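Local structure of PLP-Dependent L-Arginine Hydroxylase MppP (Streptomyces wadayamensis, 5DJ3) at residues 111-116 against 160-165; 189-194 against 306-311. The protein probably hydroxylates L-arginine with pyridoxal 5'-phosphate as cofactor, on a fold of the aminotransferase class I family. One frame throughout, in Å; residues are numbered along the deposited sequence.

Contact 1: residues 111-116 against 160-165; sequences VHPTFD and NPTGRV. With 5DK ((E)-N~2~-({3-hydroxy-2-methyl-5-[(phosphonooxy)methyl]pyridin-4-yl}methylidene)-D-arginine), chain E.
The cofactor site at the ends of neighbouring parallel strands brings Phe115 and Asn160 together: strand 107-112 leads into one loop and strand 152-156 into the other. Phe115 lays one ring face over the imine region of the external aldimine formed with D-arginine, C4A of 5DK meeting Phe115 CE2 at 3.2 Å. This ring lies within roughly 20° of parallel to the pyridine and is displaced from it, a position reached with CG anti to the backbone N. Asn160 reaches the same group with its amide: ND2 donates to O3 of 5DK at 2.6 Å and to the carboxylate O of 5DK at 3.0 Å, the first bond straighter (157°) than the second (138°). Its other amide atom, OD1, accepts from Arg352, so that with ND2 donating to the ligand the flip of the amide is probably fixed; Arg352 also bonds 5DK.

Away from the ligand, the loops meet first through backbone atoms. Thr114 CA points a C-H at Asn160 O (3.3 Å), while the Thr114 hydroxyl turns to Thr156 and Asn159. Farther along, Pro113 CG packs on Thr162 CG2 (4.1 Å) and on Pro161 CD (4.3 Å). Both prolines follow cis peptide bonds. An aromatic ring over the cofactor and a cis Asn-Pro whose asparagine holds O3 are characteristic of class-I, fold-type I aminotransferases.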
loop_
_atom_site.group_PDB
_atom_site.type_symbol
_atom_site.label_atom_id
_atom_site.label_comp_id
_atom_site.label_asym_id
_atom_site.label_seq_id
_atom_site.Cartn_x
_atom_site.Cartn_y
_atom_site.Cartn_z
ATOM N N VAL A 111 -16.100 -11.691 12.902
ATOM C CA VAL A 111 -17.503 -11.528 12.537
ATOM C C VAL A 111 -17.758 -12.095 11.133
ATOM O O VAL A 111 -16.936 -11.973 10.204
ATOM C CB VAL A 111 -17.946 -10.056 12.642
ATOM C CG1 VAL A 111 -17.265 -9.156 11.565
ATOM C CG2 VAL A 111 -19.435 -9.975 12.477
ATOM N N HIS A 112 -18.920 -12.705 10.984
ATOM C CA HIS A 112 -19.335 -13.386 9.780
ATOM C C HIS A 112 -20.815 -13.031 9.537
ATOM O O HIS A 112 -21.632 -13.196 10.446
ATOM C CB HIS A 112 -19.140 -14.907 9.961
ATOM C CG HIS A 112 -19.466 -15.724 8.751
ATOM N ND1 HIS A 112 -20.539 -16.584 8.702
ATOM C CD2 HIS A 112 -18.844 -15.831 7.551
ATOM C CE1 HIS A 112 -20.564 -17.189 7.527
ATOM N NE2 HIS A 112 -19.553 -16.738 6.803
ATOM N N PRO A 113 -21.166 -12.532 8.338
ATOM C CA PRO A 113 -20.288 -12.244 7.199
ATOM C C PRO A 113 -19.460 -10.996 7.455
ATOM O O PRO A 113 -19.733 -10.299 8.428
ATOM C CB PRO A 113 -21.272 -12.019 6.046
ATOM C CG PRO A 113 -22.432 -11.403 6.653
ATOM C CD PRO A 113 -22.541 -12.057 8.067
ATOM N N THR A 114 -18.458 -10.741 6.621
ATOM C CA THR A 114 -17.754 -9.458 6.600
ATOM C C THR A 114 -17.042 -9.391 5.253
ATOM O O THR A 114 -17.134 -10.318 4.449
ATOM C CB THR A 114 -16.806 -9.293 7.826
ATOM O OG1 THR A 114 -16.412 -7.931 7.974
ATOM C CG2 THR A 114 -15.555 -10.113 7.739
ATOM N N PHE A 115 -16.382 -8.264 4.989
ATOM C CA PHE A 115 -15.527 -8.118 3.816
ATOM C C PHE A 115 -14.451 -9.195 3.802
ATOM O O PHE A 115 -13.730 -9.385 4.784
ATOM C CB PHE A 115 -14.883 -6.727 3.798
ATOM C CG PHE A 115 -14.053 -6.456 2.572
ATOM C CD1 PHE A 115 -14.563 -6.685 1.304
ATOM C CD2 PHE A 115 -12.756 -5.984 2.699
ATOM C CE1 PHE A 115 -13.801 -6.435 0.173
ATOM C CE2 PHE A 115 -11.983 -5.714 1.579
ATOM C CZ PHE A 115 -12.494 -5.952 0.307
ATOM N N ASP A 116 -14.363 -9.922 2.682
ATOM C CA ASP A 116 -13.685 -11.214 2.663
ATOM C C ASP A 116 -12.169 -11.086 2.667
ATOM O O ASP A 116 -11.488 -12.035 3.090
ATOM C CB ASP A 116 -14.143 -12.026 1.458
ATOM C CG ASP A 116 -13.873 -11.330 0.169
ATOM O OD1 ASP A 116 -14.000 -10.088 0.130
ATOM O OD2 ASP A 116 -13.530 -12.026 -0.803
ATOM N N ASN A 160 -19.655 -4.477 6.822
ATOM C CA ASN A 160 -19.842 -4.542 5.401
ATOM C C ASN A 160 -20.000 -6.008 5.144
ATOM O O ASN A 160 -19.052 -6.731 5.368
ATOM C CB ASN A 160 -18.623 -3.992 4.690
ATOM C CG ASN A 160 -18.593 -4.298 3.232
ATOM O OD1 ASN A 160 -19.559 -4.785 2.631
ATOM N ND2 ASN A 160 -17.484 -3.943 2.618
ATOM N N PRO A 161 -21.134 -6.436 4.581
ATOM C CA PRO A 161 -22.113 -5.668 3.806
ATOM C C PRO A 161 -23.411 -5.301 4.514
ATOM O O PRO A 161 -24.297 -4.718 3.880
ATOM C CB PRO A 161 -22.433 -6.632 2.653
ATOM C CG PRO A 161 -22.376 -7.999 3.325
ATOM C CD PRO A 161 -21.330 -7.888 4.428
ATOM N N THR A 162 -23.536 -5.624 5.795
ATOM C CA THR A 162 -24.828 -5.552 6.474
ATOM C C THR A 162 -25.151 -4.151 6.993
ATOM O O THR A 162 -26.331 -3.838 7.195
ATOM C CB THR A 162 -24.862 -6.533 7.663
ATOM O OG1 THR A 162 -23.929 -6.086 8.659
ATOM C CG2 THR A 162 -24.528 -7.962 7.209
ATOM N N GLY A 163 -24.139 -3.321 7.224
ATOM C CA GLY A 163 -24.299 -2.023 7.851
ATOM C C GLY A 163 -24.403 -2.054 9.360
ATOM O O GLY A 163 -24.512 -0.985 9.991
ATOM N N ARG A 164 -24.396 -3.244 9.944
ATOM C CA ARG A 164 -24.665 -3.429 11.365
ATOM C C ARG A 164 -23.586 -2.762 12.235
ATOM O O ARG A 164 -22.388 -3.024 12.069
ATOM C CB ARG A 164 -24.733 -4.932 11.649
ATOM C CG ARG A 164 -25.197 -5.314 13.042
ATOM C CD ARG A 164 -26.663 -5.759 13.042
ATOM N NE ARG A 164 -27.091 -6.240 14.360
ATOM C CZ ARG A 164 -27.422 -7.498 14.651
ATOM N NH1 ARG A 164 -27.392 -8.452 13.722
ATOM N NH2 ARG A 164 -27.809 -7.796 15.890
ATOM N N VAL A 165 -24.023 -1.948 13.206
ATOM C CA VAL A 165 -23.140 -1.174 14.072
ATOM C C VAL A 165 -23.047 -1.813 15.457
ATOM O O VAL A 165 -24.058 -2.024 16.141
ATOM C CB VAL A 165 -23.615 0.284 14.187
ATOM C CG1 VAL A 165 -22.671 1.090 15.100
ATOM C CG2 VAL A 165 -23.731 0.921 12.815
HETATM C C2 5DK E . -13.455 -2.942 5.088
HETATM C C3 5DK E . -13.804 -2.890 3.747
HETATM C C4 5DK E . -12.819 -2.771 2.768
HETATM C C5 5DK E . -11.502 -2.724 3.226
HETATM C C6 5DK E . -11.224 -2.776 4.586
HETATM C CB 5DK E . -13.674 -1.932 -1.281
HETATM O O3 5DK E . -15.159 -2.971 3.435
HETATM O O1P 5DK E . -9.201 0.737 0.567
HETATM O O2P 5DK E . -7.895 -1.318 1.117
HETATM O O3P 5DK E . -9.585 -1.409 -0.638
HETATM O O4P 5DK E . -10.408 -1.257 1.783
HETATM N N 5DK E . -14.319 -2.637 0.941
HETATM P P 5DK E . -9.276 -0.781 0.700
HETATM C C2A 5DK E . -14.597 -3.101 6.103
HETATM C C4A 5DK E . -13.095 -2.701 1.235
HETATM C C5A 5DK E . -10.359 -2.584 2.216
HETATM N N1 5DK E . -12.186 -2.881 5.475
HETATM C CA 5DK E . -14.479 -2.960 -0.477
HETATM C C 5DK E . -15.949 -2.896 -0.903
HETATM O O 5DK E . -16.883 -2.876 -0.084
HETATM C CG 5DK E . -12.944 -2.561 -2.495
HETATM C CD 5DK E . -11.654 -1.767 -2.807
HETATM N NE 5DK E . -11.971 -0.660 -3.721
HETATM C CZ 5DK E . -10.900 0.018 -4.467
HETATM N NH1 5DK E . -9.508 -0.027 -3.998
HETATM N NH2 5DK E . -11.191 0.663 -5.506
HETATM O OXT 5DK E . -16.309 -2.875 -2.106
#

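Contact 2: residues 189-194 against 306-311; sequences TSFRGF and RSSVER. With 5DK ((E)-N~2~-({3-hydroxy-2-methyl-5-[(phosphonooxy)methyl]pyridin-4-yl}methylidene)-D-arginine), chain E.
Phe194 and Ser308 form the tight centre of this contact, a worked case of a serine methylene serving as an apolar group. Ser308 CB sits over one face of the Phe194 ring, 3.6 Å from its centroid and 22° off the normal, a CH-pi contact whose nearest ring atom is Phe194 CZ. The Ser308 hydroxyl lies between its backbone N and carbonyl carbon (chi1 65°), which sets OG above the rim of the Phe194 ring and at the edge of Phe191, 3.3 Å from Phe191 CE2. Phe191 thus has two oxygens at its edge, near the ring plane: Ser308 OG at CE2 and, at CE1, O3 of 5DK 3.2 Å away. The oxygens meet the ring's C-H rim, while Ser307 OG approaches Phe191 CD2 less closely (3.9 Å).

Toward Arg306 the packing gives way to water. A single molecule donates to Phe194 O (2.7 Å) and to Arg306 O (2.8 Å), joining two carbonyls with no direct hydrogen bond between the segments. The exposed Arg306 side chain leads away from Phe194, its guanidinium pairing with Asp195.

Residues 189-192 make a type I turn after strand 184-188, and the chain runs on through a short 3-10 segment that includes Phe194. Helix 256-292 packs against the Phe194 side chain through Leu277 and Ile281. Trimming Phe194 to an alanine is likely to leave Ser308 CB without its aromatic face and open a gap between Ser308 and this helix. Ile281 also touches Ser308, just ahead of strand 309-314, where Val309 lies against Arg352 of strand 350-354.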
loop_
_atom_site.group_PDB
_atom_site.type_symbol
_atom_site.label_atom_id
_atom_site.label_comp_id
_atom_site.label_asym_id
_atom_site.label_seq_id
_atom_site.Cartn_x
_atom_site.Cartn_y
_atom_site.Cartn_z
ATOM N N THR A 189 -13.150 -0.166 11.178
ATOM C CA THR A 189 -14.150 0.896 11.253
ATOM C C THR A 189 -14.196 1.733 9.975
ATOM O O THR A 189 -14.558 2.914 10.001
ATOM C CB THR A 189 -13.888 1.776 12.474
ATOM O OG1 THR A 189 -12.557 2.335 12.410
ATOM C CG2 THR A 189 -14.054 0.960 13.754
ATOM N N SER A 190 -13.868 1.110 8.843
ATOM C CA SER A 190 -13.823 1.804 7.568
ATOM C C SER A 190 -15.146 2.485 7.225
ATOM O O SER A 190 -15.142 3.499 6.525
ATOM C CB SER A 190 -13.410 0.832 6.462
ATOM O OG SER A 190 -14.481 0.035 6.073
ATOM N N PHE A 191 -16.283 1.960 7.678
ATOM C CA PHE A 191 -17.565 2.534 7.286
ATOM C C PHE A 191 -18.100 3.497 8.334
ATOM O O PHE A 191 -19.233 3.988 8.218
ATOM C CB PHE A 191 -18.554 1.429 6.987
ATOM C CG PHE A 191 -18.386 0.854 5.625
ATOM C CD1 PHE A 191 -17.496 -0.181 5.403
ATOM C CD2 PHE A 191 -19.073 1.378 4.550
ATOM C CE1 PHE A 191 -17.324 -0.712 4.144
ATOM C CE2 PHE A 191 -18.891 0.869 3.281
ATOM C CZ PHE A 191 -18.032 -0.174 3.078
ATOM N N ARG A 192 -17.263 3.840 9.306
ATOM C CA ARG A 192 -17.701 4.614 10.450
ATOM C C ARG A 192 -18.468 5.846 10.019
ATOM O O ARG A 192 -19.522 6.164 10.570
ATOM C CB ARG A 192 -16.487 5.022 11.284
ATOM C CG ARG A 192 -16.904 5.732 12.580
ATOM C CD ARG A 192 -15.750 6.421 13.241
ATOM N NE ARG A 192 -14.734 5.508 13.754
ATOM C CZ ARG A 192 -14.867 4.778 14.849
ATOM N NH1 ARG A 192 -16.001 4.795 15.550
ATOM N NH2 ARG A 192 -13.855 4.037 15.277
ATOM N N GLY A 193 -17.933 6.565 9.040
ATOM C CA GLY A 193 -18.447 7.890 8.785
ATOM C C GLY A 193 -19.860 7.898 8.262
ATOM O O GLY A 193 -20.536 8.934 8.361
ATOM N N PHE A 194 -20.326 6.770 7.712
ATOM C CA PHE A 194 -21.655 6.748 7.111
ATOM C C PHE A 194 -22.790 6.726 8.132
ATOM O O PHE A 194 -23.908 7.124 7.779
ATOM C CB PHE A 194 -21.794 5.552 6.172
ATOM C CG PHE A 194 -21.069 5.743 4.892
ATOM C CD1 PHE A 194 -21.535 6.637 3.950
ATOM C CD2 PHE A 194 -19.890 5.080 4.649
ATOM C CE1 PHE A 194 -20.853 6.839 2.781
ATOM C CE2 PHE A 194 -19.224 5.269 3.487
ATOM C CZ PHE A 194 -19.701 6.164 2.556
ATOM N N ARG A 306 -27.362 2.158 7.297
ATOM C CA ARG A 306 -27.045 3.440 6.686
ATOM C C ARG A 306 -25.713 3.411 5.938
ATOM O O ARG A 306 -25.180 4.480 5.588
ATOM C CB ARG A 306 -27.073 4.533 7.765
ATOM C CG ARG A 306 -28.484 4.757 8.333
ATOM C CD ARG A 306 -28.556 5.842 9.381
ATOM N NE ARG A 306 -28.066 5.388 10.678
ATOM C CZ ARG A 306 -28.808 4.764 11.591
ATOM N NH1 ARG A 306 -30.091 4.510 11.349
ATOM N NH2 ARG A 306 -28.265 4.392 12.750
ATOM N N SER A 307 -25.188 2.219 5.627
ATOM C CA SER A 307 -23.953 2.143 4.853
ATOM C C SER A 307 -24.188 2.549 3.411
ATOM O O SER A 307 -25.307 2.591 2.910
ATOM C CB SER A 307 -23.330 0.737 4.829
ATOM O OG SER A 307 -22.599 0.485 6.002
ATOM N N SER A 308 -23.079 2.845 2.756
ATOM C CA SER A 308 -23.006 3.175 1.345
ATOM C C SER A 308 -23.190 1.969 0.436
ATOM O O SER A 308 -23.053 2.123 -0.785
ATOM C CB SER A 308 -21.641 3.810 1.056
ATOM O OG SER A 308 -20.572 2.843 1.267
ATOM N N VAL A 309 -23.412 0.777 0.989
ATOM C CA VAL A 309 -23.662 -0.415 0.196
ATOM C C VAL A 309 -24.928 -1.014 0.756
ATOM O O VAL A 309 -25.286 -0.782 1.913
ATOM C CB VAL A 309 -22.509 -1.445 0.218
ATOM C CG1 VAL A 309 -21.238 -0.801 -0.205
ATOM C CG2 VAL A 309 -22.369 -2.103 1.616
ATOM N N GLU A 310 -25.613 -1.782 -0.089
ATOM C CA GLU A 310 -26.967 -2.230 0.194
ATOM C C GLU A 310 -27.147 -3.633 -0.343
ATOM O O GLU A 310 -26.887 -3.874 -1.520
ATOM C CB GLU A 310 -27.994 -1.292 -0.470
ATOM C CG GLU A 310 -29.448 -1.736 -0.362
ATOM C CD GLU A 310 -30.089 -1.484 1.016
ATOM O OE1 GLU A 310 -29.388 -1.165 1.997
ATOM O OE2 GLU A 310 -31.326 -1.604 1.117
ATOM N N ARG A 311 -27.612 -4.538 0.508
ATOM C CA ARG A 311 -27.931 -5.901 0.107
ATOM C C ARG A 311 -29.374 -5.998 -0.376
ATOM O O ARG A 311 -30.279 -5.391 0.198
ATOM C CB ARG A 311 -27.729 -6.874 1.277
ATOM C CG ARG A 311 -26.300 -6.983 1.785
ATOM C CD ARG A 311 -26.046 -8.264 2.535
ATOM N NE ARG A 311 -26.800 -8.318 3.769
ATOM C CZ ARG A 311 -26.831 -9.371 4.574
ATOM N NH1 ARG A 311 -26.141 -10.452 4.290
ATOM N NH2 ARG A 311 -27.556 -9.327 5.679
HETATM C C2 5DK E . -13.455 -2.942 5.088
HETATM C C3 5DK E . -13.804 -2.890 3.747
HETATM C C4 5DK E . -12.819 -2.771 2.768
HETATM C C5 5DK E . -11.502 -2.724 3.226
HETATM C C6 5DK E . -11.224 -2.776 4.586
HETATM C CB 5DK E . -13.674 -1.932 -1.281
HETATM O O3 5DK E . -15.159 -2.971 3.435
HETATM O O1P 5DK E . -9.201 0.737 0.567
HETATM O O2P 5DK E . -7.895 -1.318 1.117
HETATM O O3P 5DK E . -9.585 -1.409 -0.638
HETATM O O4P 5DK E . -10.408 -1.257 1.783
HETATM N N 5DK E . -14.319 -2.637 0.941
HETATM P P 5DK E . -9.276 -0.781 0.700
HETATM C C2A 5DK E . -14.597 -3.101 6.103
HETATM C C4A 5DK E . -13.095 -2.701 1.235
HETATM C C5A 5DK E . -10.359 -2.584 2.216
HETATM N N1 5DK E . -12.186 -2.881 5.475
HETATM C CA 5DK E . -14.479 -2.960 -0.477
HETATM C C 5DK E . -15.949 -2.896 -0.903
HETATM O O 5DK E . -16.883 -2.876 -0.084
HETATM C CG 5DK E . -12.944 -2.561 -2.495
HETATM C CD 5DK E . -11.654 -1.767 -2.807
HETATM N NE 5DK E . -11.971 -0.660 -3.721
HETATM C CZ 5DK E . -10.900 0.018 -4.467
HETATM N NH1 5DK E . -9.508 -0.027 -3.998
HETATM N NH2 5DK E . -11.191 0.663 -5.506
HETATM O OXT 5DK E . -16.309 -2.875 -2.106
HETATM O O HOH W 1 -24.979 7.265 5.335
#

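How the contacts relate
Contact 1 comes first along the chain: from the end of strand 107-112 it closes a loop of 43 intervening residues, passing through strands 128-133 and 152-156, and joins the loops that leave two neighbouring parallel strands of the large mixed sheet. The chain then runs through helix 168-181 and strand 184-188 before contact 2 opens, spanning 111 residues to reach strand 309-314 of the small antiparallel sheet. The two follow in series, neither nested nor crossed. Yet they meet in space, Asn160 CB resting 3.6 Å from Phe191 CE1. Phe115, Asn160, Ser190 and Phe191 meet 5DK, and Arg352 on strand 350-354 is hydrogen-bonded to it, so both sheets contribute to one cofactor site.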